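Local coordinates for protein PHB depolymerase (Penicillium funiculosum, PDB 2D81) that hydrolyses the biopolyester polyhydroxybutyrate, probably splitting ester bonds between its 3-hydroxybutyrate units through an alpha/beta-hydrolase scaffold with circularly permuted topology, at residues L28-S33 / A86-R91; T69-M74 / L116-N121; T268-W273 / G289-N294. All blocks are in the same frame, centred on the assembly; numbering follows the deposited sequence.

Read from the N terminus, this alpha/beta-hydrolase fold is laced together by two contacts that cross in sequence and a third that stands apart. Contact 1 opens at 28-33 and contact 2 on helix 68-77; contact 1 then closes at 86-91, tying the end of helix 20-31 to the loop before strand 92-98, and contact 2 closes only at 116-121, tying helix 68-77 to the loop before strand 125-130. The two contacts share one apolar patch, where Leu88 CD1 lies 3.6 Å from Met74 CE. Contact 3 follows in series, its centre about 24 Å from the other two, and closes a short loop around strand 277-280, tying strand 269-271 to the loop before helix 301-314.

Contact 1: residues L28-S33 / A86-R91; sequences LGVAYS and ANLGQR. With NAG (2-acetamido-2-deoxy-beta-D-glucopyranose), chain B.
Asn87 and Ser33 meet where helix 20-31 of the alpha/beta-hydrolase fold gives way to a loop, facing the turn that leads into strand 92-98. The amide ND2 of Asn87 donates to Ser33 OG over 3.0 Å in a nearly straight bond (163°), with the hydroxyl lying close to the amide plane. Ser33 holds OG between its backbone N and carbonyl carbon (chi1 60°), which presents the oxygen to this partner. Leu88 works by its two methyl branches. CD2 sits 3.7 Å from Gly29 O, while CD1 reaches CG2 of Val30 more loosely, at 4.4 Å; Met74 on helix 68-77 packs against both Val30 and Leu88. Gly89 and Gln90 turn instead to the attached glycan, the latter placing CG 3.7 Å from NAG O7. Arg91 then folds back, its chain bent at chi2 (-74°), and grips Ser33 O side-on with NE and NH1. Its remaining nitrogen, NH2, bonds to Gln90 O at 2.8 Å, and Asn87 O lies over one guanidinium face, so the group is restrained on several sides. On the gripping edge, NE and NH1 approach Ser33 O from the same face of its carbonyl, at 3.1 and 2.9 Å.

Contact 2: residues T69-M74 / L116-N121; sequences TPTANM and LGNFDN
Met74 and Phe119 form a Met-aromatic contact that joins helix 68-77 to the loop that follows helix 106-116 in the alpha/beta-hydrolase fold. The thioether sulfur stands obliquely to the ring, SD lying 4.8 Å from the Phe119 centroid and 54° off the ring normal. Sulfur and methyl both touch the rim: SD and CE of Met74 each lie 3.7 Å from Phe119 CE1. The bend at the last torsion of Met74 (chi3 72°) turns this methyl along the CD1 side of the ring, where it also meets Leu116 CD2 at 4.4 Å. One helical turn earlier, Thr71 approaches the ring from its CZ end. Its CG2 branch is 4.0 Å from that atom and 3.7 Å from Asn118 ND2, so one methyl touches both the ring and the amide. The polar ends look to other partners: Thr71 OG1 bonds to Ile67 O, just before the helix begins, and Asn118 ND2 to Gln115 O. Further out, Leu88 packs against Phe119. Asn118 CB lies over one face of the neighbouring ring, offset toward its rim. The loop backbone is tied to the helix before it, because Leu116 O accepts from both Phe119 N and Asp120 N, each at 2.8 Å.

Contact 3: residues T268-W273 / G289-N294; sequences TIHAIW and GWYGSN. With RB3 ((1R)-3-{[(1R)-3-methoxy-1-methyl-3-oxopropyl]oxy}-1-methyl-3-oxopropyl (3R)-3-hydroxybutanoate), chain C.
His270 turns one face of its imidazole toward the edge of Tyr291, giving an edge-to-face pair with centroids 5.0 Å apart and planes at 68°. The closest approach is His270 NE2 to Tyr291 CE2 (3.5 Å). Asp266 OD2 bonds to both His270 NE2 and Tyr291 OH, linking the polar ends of the pair and helping to hold the imidazole in its turn. Trp290 completes the aromatic cluster, its CD1 edge near His270 CB. At Ala271 a water bridges the strand to the loop: it donates to Ala271 O and Trp290 O. Ile272 then lays CG2 beside Trp290 CD1, 3.9 Å away, and the two side chains run in the same direction. The far end of that indole reaches the bound trimer, with Trp290 CH2 3.8 Å from RB3 C4B, so these packed residues back a wall of the ligand pocket. Trp273 clasps both Gly289, whose CA sits over its five-membered ring in a CH-pi contact (4.2 Å to the centroid), and Ser293, whose O accepts from NE1 at 2.8 Å (161°) and also bonds Arg52. The His270-Tyr291 pair and the water bridge hold the type I turn Gly289-Gly292 against strand 269-271, which pairs antiparallel with strand 277-280, while Tyr291 rests on helix 301-314.

Contact 1: residues L28-S33 / A86-R91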
loop_
_atom_site.group_PDB
_atom_site.type_symbol
_atom_site.label_atom_id
_atom_site.label_comp_id
_atom_site.label_asym_id
_atom_site.label_seq_id
_atom_site.Cartn_x
_atom_site.Cartn_y
_atom_site.Cartn_z
ATOM N N LEU A 28 7.381 2.190 -1.551
ATOM C CA LEU A 28 7.961 0.847 -1.510
ATOM C C LEU A 28 8.200 0.278 -2.909
ATOM O O LEU A 28 9.246 -0.315 -3.178
ATOM C CB LEU A 28 7.050 -0.097 -0.723
ATOM C CG LEU A 28 7.007 0.130 0.789
ATOM C CD1 LEU A 28 5.746 -0.493 1.378
ATOM C CD2 LEU A 28 8.258 -0.468 1.425
ATOM N N GLY A 29 7.224 0.463 -3.793
ATOM C CA GLY A 29 7.328 -0.060 -5.145
ATOM C C GLY A 29 8.480 0.545 -5.929
ATOM O O GLY A 29 9.018 -0.085 -6.840
ATOM N N VAL A 30 8.860 1.768 -5.574
ATOM C CA VAL A 30 9.983 2.441 -6.220
ATOM C C VAL A 30 11.301 2.193 -5.486
ATOM O O VAL A 30 12.255 1.668 -6.068
ATOM C CB VAL A 30 9.729 3.967 -6.318
ATOM C CG1 VAL A 30 10.972 4.681 -6.832
ATOM C CG2 VAL A 30 8.541 4.232 -7.239
ATOM N N ALA A 31 11.357 2.568 -4.212
ATOM C CA ALA A 31 12.607 2.500 -3.456
ATOM C C ALA A 31 13.080 1.060 -3.298
ATOM O O ALA A 31 14.284 0.784 -3.326
ATOM C CB ALA A 31 12.432 3.151 -2.085
ATOM N N TYR A 32 12.127 0.145 -3.135
ATOM C CA TYR A 32 12.440 -1.275 -3.037
ATOM C C TYR A 32 11.825 -2.074 -4.185
ATOM O O TYR A 32 11.253 -3.140 -3.972
ATOM C CB TYR A 32 11.948 -1.846 -1.700
ATOM C CG TYR A 32 12.705 -1.354 -0.484
ATOM C CD1 TYR A 32 12.362 -0.157 0.142
ATOM C CD2 TYR A 32 13.755 -2.100 0.052
ATOM C CE1 TYR A 32 13.041 0.284 1.276
ATOM C CE2 TYR A 32 14.446 -1.666 1.187
ATOM C CZ TYR A 32 14.081 -0.476 1.790
ATOM O OH TYR A 32 14.757 -0.040 2.900
ATOM N N SER A 33 11.950 -1.561 -5.405
ATOM C CA SER A 33 11.395 -2.246 -6.565
ATOM C C SER A 33 11.970 -3.655 -6.713
ATOM O O SER A 33 11.349 -4.517 -7.330
ATOM C CB SER A 33 11.651 -1.432 -7.839
ATOM O OG SER A 33 13.035 -1.239 -8.073
ATOM N N ALA A 86 15.260 1.021 -13.630
ATOM C CA ALA A 86 15.120 0.069 -14.729
ATOM C C ALA A 86 14.149 -1.048 -14.350
ATOM O O ALA A 86 13.445 -1.591 -15.205
ATOM C CB ALA A 86 16.483 -0.517 -15.091
ATOM N N ASN A 87 14.109 -1.393 -13.066
ATOM C CA ASN A 87 13.186 -2.422 -12.601
ATOM C C ASN A 87 11.742 -2.063 -12.926
ATOM O O ASN A 87 10.932 -2.939 -13.235
ATOM C CB ASN A 87 13.313 -2.636 -11.090
ATOM C CG ASN A 87 14.666 -3.178 -10.686
ATOM O OD1 ASN A 87 15.371 -3.786 -11.492
ATOM N ND2 ASN A 87 15.029 -2.976 -9.423
ATOM N N LEU A 88 11.415 -0.777 -12.853
ATOM C CA LEU A 88 10.034 -0.350 -13.039
ATOM C C LEU A 88 9.532 -0.656 -14.445
ATOM O O LEU A 88 8.327 -0.656 -14.696
ATOM C CB LEU A 88 9.898 1.146 -12.749
ATOM C CG LEU A 88 10.204 1.549 -11.306
ATOM C CD1 LEU A 88 10.167 3.066 -11.184
ATOM C CD2 LEU A 88 9.195 0.899 -10.358
ATOM N N GLY A 89 10.462 -0.930 -15.356
ATOM C CA GLY A 89 10.087 -1.258 -16.718
ATOM C C GLY A 89 9.538 -2.665 -16.850
ATOM O O GLY A 89 9.000 -3.028 -17.898
ATOM N N GLN A 90 9.675 -3.456 -15.789
ATOM C CA GLN A 90 9.157 -4.823 -15.768
ATOM C C GLN A 90 8.318 -5.075 -14.523
ATOM O O GLN A 90 8.498 -6.079 -13.830
ATOM C CB GLN A 90 10.304 -5.834 -15.813
ATOM C CG GLN A 90 11.109 -5.810 -17.098
ATOM C CD GLN A 90 12.105 -6.948 -17.174
ATOM O OE1 GLN A 90 12.931 -7.127 -16.277
ATOM N NE2 GLN A 90 12.034 -7.724 -18.250
ATOM N N ARG A 91 7.408 -4.151 -14.240
ATOM C CA ARG A 91 6.510 -4.281 -13.100
ATOM C C ARG A 91 5.071 -4.073 -13.548
ATOM O O ARG A 91 4.795 -3.249 -14.421
ATOM C CB ARG A 91 6.865 -3.244 -12.031
ATOM C CG ARG A 91 8.252 -3.426 -11.425
ATOM C CD ARG A 91 8.291 -4.611 -10.472
ATOM N NE ARG A 91 9.628 -4.836 -9.927
ATOM C CZ ARG A 91 10.602 -5.479 -10.564
ATOM N NH1 ARG A 91 11.787 -5.628 -9.985
ATOM N NH2 ARG A 91 10.392 -5.985 -11.771
HETATM C C1 NAG B . 4.761 -7.241 -18.251
HETATM C C2 NAG B . 6.253 -7.400 -18.595
HETATM C C3 NAG B . 6.677 -8.883 -18.615
HETATM C C4 NAG B . 6.113 -9.678 -17.426
HETATM C C5 NAG B . 4.625 -9.391 -17.257
HETATM C C6 NAG B . 4.003 -10.097 -16.069
HETATM C C7 NAG B . 7.544 -6.065 -20.153
HETATM C C8 NAG B . 7.996 -5.964 -21.602
HETATM N N2 NAG B . 6.478 -6.824 -19.909
HETATM O O3 NAG B . 8.094 -8.968 -18.586
HETATM O O4 NAG B . 6.300 -11.064 -17.659
HETATM O O5 NAG B . 4.429 -7.979 -17.072
HETATM O O6 NAG B . 2.621 -10.341 -16.291
HETATM O O7 NAG B . 8.159 -5.460 -19.275
#

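Contact 2: residues T69-M74 / L116-N121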
loop_
_atom_site.group_PDB
_atom_site.type_symbol
_atom_site.label_atom_id
_atom_site.label_comp_id
_atom_site.label_asym_id
_atom_site.label_seq_id
_atom_site.Cartn_x
_atom_site.Cartn_y
_atom_site.Cartn_z
ATOM N N THR A 69 10.713 17.771 -10.082
ATOM C CA THR A 69 11.785 17.379 -9.174
ATOM C C THR A 69 11.627 15.938 -8.686
ATOM O O THR A 69 12.611 15.212 -8.564
ATOM C CB THR A 69 11.877 18.341 -7.975
ATOM O OG1 THR A 69 12.141 19.667 -8.457
ATOM C CG2 THR A 69 13.005 17.922 -7.042
ATOM N N PRO A 70 10.388 15.505 -8.395
ATOM C CA PRO A 70 10.222 14.119 -7.937
ATOM C C PRO A 70 10.736 13.121 -8.981
ATOM O O PRO A 70 11.405 12.142 -8.646
ATOM C CB PRO A 70 8.714 14.010 -7.725
ATOM C CG PRO A 70 8.369 15.381 -7.228
ATOM C CD PRO A 70 9.153 16.279 -8.170
ATOM N N THR A 71 10.428 13.381 -10.248
ATOM C CA THR A 71 10.875 12.515 -11.331
ATOM C C THR A 71 12.390 12.602 -11.513
ATOM O O THR A 71 13.055 11.585 -11.729
ATOM C CB THR A 71 10.173 12.877 -12.660
ATOM O OG1 THR A 71 8.751 12.771 -12.489
ATOM C CG2 THR A 71 10.614 11.925 -13.776
ATOM N N ALA A 72 12.933 13.811 -11.415
ATOM C CA ALA A 72 14.380 14.004 -11.466
ATOM C C ALA A 72 15.082 13.245 -10.341
ATOM O O ALA A 72 16.148 12.661 -10.545
ATOM C CB ALA A 72 14.714 15.490 -11.380
ATOM N N ASN A 73 14.485 13.252 -9.154
ATOM C CA ASN A 73 15.059 12.525 -8.026
ATOM C C ASN A 73 15.084 11.021 -8.283
ATOM O O ASN A 73 16.063 10.345 -7.953
ATOM C CB ASN A 73 14.281 12.833 -6.740
ATOM C CG ASN A 73 14.625 14.203 -6.160
ATOM O OD1 ASN A 73 13.931 14.711 -5.273
ATOM N ND2 ASN A 73 15.704 14.797 -6.652
ATOM N N MET A 74 14.019 10.491 -8.875
ATOM C CA MET A 74 13.996 9.074 -9.221
ATOM C C MET A 74 15.173 8.718 -10.127
ATOM O O MET A 74 15.845 7.709 -9.915
ATOM C CB MET A 74 12.672 8.708 -9.904
ATOM C CG MET A 74 11.489 8.684 -8.944
ATOM S SD MET A 74 9.921 8.253 -9.715
ATOM C CE MET A 74 10.158 6.510 -10.018
ATOM N N LEU A 116 5.304 7.796 -13.284
ATOM C CA LEU A 116 5.719 6.415 -13.509
ATOM C C LEU A 116 5.828 6.107 -14.998
ATOM O O LEU A 116 6.572 5.216 -15.398
ATOM C CB LEU A 116 4.733 5.448 -12.838
ATOM C CG LEU A 116 4.722 5.516 -11.308
ATOM C CD1 LEU A 116 3.656 4.593 -10.743
ATOM C CD2 LEU A 116 6.094 5.135 -10.780
ATOM N N GLY A 117 5.095 6.857 -15.815
ATOM C CA GLY A 117 5.153 6.656 -17.255
ATOM C C GLY A 117 6.541 6.864 -17.835
ATOM O O GLY A 117 6.853 6.378 -18.926
ATOM N N ASN A 118 7.380 7.591 -17.106
ATOM C CA ASN A 118 8.762 7.805 -17.518
ATOM C C ASN A 118 9.583 6.526 -17.427
ATOM O O ASN A 118 10.639 6.418 -18.056
ATOM C CB ASN A 118 9.411 8.884 -16.647
ATOM C CG ASN A 118 8.907 10.272 -16.970
ATOM O OD1 ASN A 118 9.327 10.881 -17.952
ATOM N ND2 ASN A 118 7.995 10.779 -16.150
ATOM N N PHE A 119 9.104 5.565 -16.644
ATOM C CA PHE A 119 9.907 4.390 -16.310
ATOM C C PHE A 119 9.225 3.057 -16.597
ATOM O O PHE A 119 9.899 2.033 -16.715
ATOM C CB PHE A 119 10.310 4.434 -14.838
ATOM C CG PHE A 119 10.904 5.743 -14.416
ATOM C CD1 PHE A 119 10.139 6.675 -13.724
ATOM C CD2 PHE A 119 12.219 6.060 -14.743
ATOM C CE1 PHE A 119 10.673 7.910 -13.361
ATOM C CE2 PHE A 119 12.765 7.294 -14.384
ATOM C CZ PHE A 119 11.990 8.219 -13.693
ATOM N N ASP A 120 7.898 3.059 -16.699
ATOM C CA ASP A 120 7.162 1.806 -16.818
ATOM C C ASP A 120 6.747 1.447 -18.241
ATOM O O ASP A 120 7.027 2.179 -19.192
ATOM C CB ASP A 120 5.932 1.824 -15.893
ATOM C CG ASP A 120 4.898 2.871 -16.286
ATOM O OD1 ASP A 120 4.118 3.277 -15.396
ATOM O OD2 ASP A 120 4.839 3.278 -17.466
ATOM N N ASN A 121 6.086 0.301 -18.365
ATOM C CA ASN A 121 5.620 -0.236 -19.641
ATOM C C ASN A 121 4.099 -0.109 -19.691
ATOM O O ASN A 121 3.401 -0.656 -18.836
ATOM C CB ASN A 121 6.032 -1.709 -19.740
ATOM C CG ASN A 121 5.331 -2.445 -20.871
ATOM O OD1 ASN A 121 5.549 -2.157 -22.048
ATOM N ND2 ASN A 121 4.484 -3.404 -20.514
#

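Contact 3: residues T268-W273 / G289-N294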
loop_
_atom_site.group_PDB
_atom_site.type_symbol
_atom_site.label_atom_id
_atom_site.label_comp_id
_atom_site.label_asym_id
_atom_site.label_seq_id
_atom_site.Cartn_x
_atom_site.Cartn_y
_atom_site.Cartn_z
ATOM N N THR A 268 2.604 13.687 18.575
ATOM C CA THR A 268 3.775 14.546 18.718
ATOM C C THR A 268 4.096 15.288 17.422
ATOM O O THR A 268 3.723 14.849 16.330
ATOM C CB THR A 268 5.022 13.742 19.163
ATOM O OG1 THR A 268 5.412 12.828 18.132
ATOM C CG2 THR A 268 4.720 12.964 20.436
ATOM N N ILE A 269 4.782 16.417 17.560
ATOM C CA ILE A 269 5.106 17.284 16.430
ATOM C C ILE A 269 6.475 16.933 15.849
ATOM O O ILE A 269 7.441 16.751 16.589
ATOM C CB ILE A 269 5.112 18.773 16.867
ATOM C CG1 ILE A 269 3.717 19.181 17.350
ATOM C CG2 ILE A 269 5.555 19.661 15.715
ATOM C CD1 ILE A 269 2.636 19.058 16.292
ATOM N N HIS A 270 6.546 16.848 14.523
ATOM C CA HIS A 270 7.781 16.504 13.823
ATOM C C HIS A 270 8.090 17.544 12.753
ATOM O O HIS A 270 7.187 18.029 12.074
ATOM C CB HIS A 270 7.645 15.143 13.136
ATOM C CG HIS A 270 7.420 14.001 14.077
ATOM N ND1 HIS A 270 8.438 13.422 14.805
ATOM C CD2 HIS A 270 6.292 13.332 14.413
ATOM C CE1 HIS A 270 7.947 12.445 15.546
ATOM N NE2 HIS A 270 6.646 12.370 15.328
ATOM N N ALA A 271 9.368 17.865 12.583
ATOM C CA ALA A 271 9.797 18.595 11.399
ATOM C C ALA A 271 9.582 17.688 10.194
ATOM O O ALA A 271 9.922 16.504 10.235
ATOM C CB ALA A 271 11.267 18.973 11.517
ATOM N N ILE A 272 9.002 18.227 9.128
ATOM C CA ILE A 272 8.800 17.432 7.921
ATOM C C ILE A 272 9.638 17.986 6.775
ATOM O O ILE A 272 10.399 18.938 6.964
ATOM C CB ILE A 272 7.307 17.387 7.512
ATOM C CG1 ILE A 272 6.734 18.802 7.406
ATOM C CG2 ILE A 272 6.521 16.572 8.528
ATOM C CD1 ILE A 272 5.310 18.835 6.857
ATOM N N TRP A 273 9.517 17.385 5.593
ATOM C CA TRP A 273 10.386 17.754 4.479
ATOM C C TRP A 273 10.389 19.248 4.173
ATOM O O TRP A 273 11.450 19.837 3.961
ATOM C CB TRP A 273 10.009 16.987 3.208
ATOM C CG TRP A 273 10.587 15.605 3.138
ATOM C CD1 TRP A 273 11.828 15.211 3.555
ATOM C CD2 TRP A 273 9.975 14.448 2.555
ATOM N NE1 TRP A 273 12.027 13.881 3.264
ATOM C CE2 TRP A 273 10.905 13.389 2.650
ATOM C CE3 TRP A 273 8.732 14.203 1.957
ATOM C CZ2 TRP A 273 10.630 12.103 2.170
ATOM C CZ3 TRP A 273 8.458 12.925 1.477
ATOM C CH2 TRP A 273 9.405 11.892 1.589
ATOM N N GLY A 289 7.684 12.947 5.619
ATOM C CA GLY A 289 8.944 13.110 6.323
ATOM C C GLY A 289 8.833 13.238 7.834
ATOM O O GLY A 289 9.743 13.769 8.478
ATOM N N TRP A 290 7.733 12.756 8.410
ATOM C CA TRP A 290 7.583 12.752 9.865
ATOM C C TRP A 290 8.780 12.104 10.555
ATOM O O TRP A 290 9.316 12.632 11.530
ATOM C CB TRP A 290 6.323 11.989 10.287
ATOM C CG TRP A 290 5.038 12.729 10.115
ATOM C CD1 TRP A 290 4.701 13.934 10.662
ATOM C CD2 TRP A 290 3.890 12.280 9.392
ATOM N NE1 TRP A 290 3.407 14.262 10.328
ATOM C CE2 TRP A 290 2.886 13.263 9.547
ATOM C CE3 TRP A 290 3.610 11.140 8.628
ATOM C CZ2 TRP A 290 1.623 13.140 8.964
ATOM C CZ3 TRP A 290 2.353 11.016 8.047
ATOM C CH2 TRP A 290 1.374 12.013 8.218
ATOM N N TYR A 291 9.195 10.949 10.047
ATOM C CA TYR A 291 10.128 10.104 10.779
ATOM C C TYR A 291 11.497 10.018 10.119
ATOM O O TYR A 291 12.232 9.052 10.313
ATOM C CB TYR A 291 9.518 8.710 10.951
ATOM C CG TYR A 291 8.155 8.770 11.599
ATOM C CD1 TYR A 291 6.996 8.470 10.876
ATOM C CD2 TYR A 291 8.013 9.208 12.916
ATOM C CE1 TYR A 291 5.733 8.615 11.453
ATOM C CE2 TYR A 291 6.759 9.356 13.496
ATOM C CZ TYR A 291 5.625 9.060 12.763
ATOM O OH TYR A 291 4.384 9.218 13.343
ATOM N N GLY A 292 11.842 11.043 9.347
ATOM C CA GLY A 292 13.173 11.111 8.773
ATOM C C GLY A 292 13.172 11.674 7.367
ATOM O O GLY A 292 12.162 11.619 6.665
ATOM N N SER A 293 14.315 12.211 6.956
ATOM C CA SER A 293 14.456 12.802 5.635
ATOM C C SER A 293 14.445 11.752 4.527
ATOM O O SER A 293 14.209 12.077 3.369
ATOM C CB SER A 293 15.753 13.611 5.565
ATOM O OG SER A 293 16.866 12.812 5.921
ATOM N N ASN A 294 14.700 10.495 4.885
ATOM C CA ASN A 294 14.744 9.410 3.903
ATOM C C ASN A 294 13.485 8.543 3.904
ATOM O O ASN A 294 13.539 7.369 3.540
ATOM C CB ASN A 294 15.959 8.518 4.157
ATOM C CG ASN A 294 16.114 8.153 5.614
ATOM O OD1 ASN A 294 15.133 7.857 6.299
ATOM N ND2 ASN A 294 17.350 8.169 6.101
HETATM O O1M RB3 C . -7.146 12.660 4.014
HETATM C C1A RB3 C . -6.340 11.707 4.085
HETATM O O1A RB3 C . -6.152 10.979 5.084
HETATM C C2A RB3 C . -5.511 11.405 2.834
HETATM C C3A RB3 C . -4.011 11.453 3.135
HETATM C C4A RB3 C . -3.245 11.167 1.841
HETATM O O3A RB3 C . -3.667 12.763 3.616
HETATM C C1B RB3 C . -2.725 12.727 4.597
HETATM O O1B RB3 C . -1.960 11.770 4.700
HETATM C C2B RB3 C . -2.645 13.907 5.569
HETATM C C3B RB3 C . -1.340 13.948 6.370
HETATM C C4B RB3 C . -0.130 14.152 5.456
HETATM O O3B RB3 C . -1.396 15.043 7.297
HETATM C C1C RB3 C . -2.016 14.708 8.461
HETATM O O1C RB3 C . -2.957 13.915 8.459
HETATM C C2C RB3 C . -1.535 15.341 9.769
HETATM C C3C RB3 C . -2.655 16.141 10.436
HETATM C C4C RB3 C . -2.154 16.794 11.726
HETATM O O3C RB3 C . -3.139 17.136 9.530
HETATM O O HOH W 1 11.143 14.493 11.611
#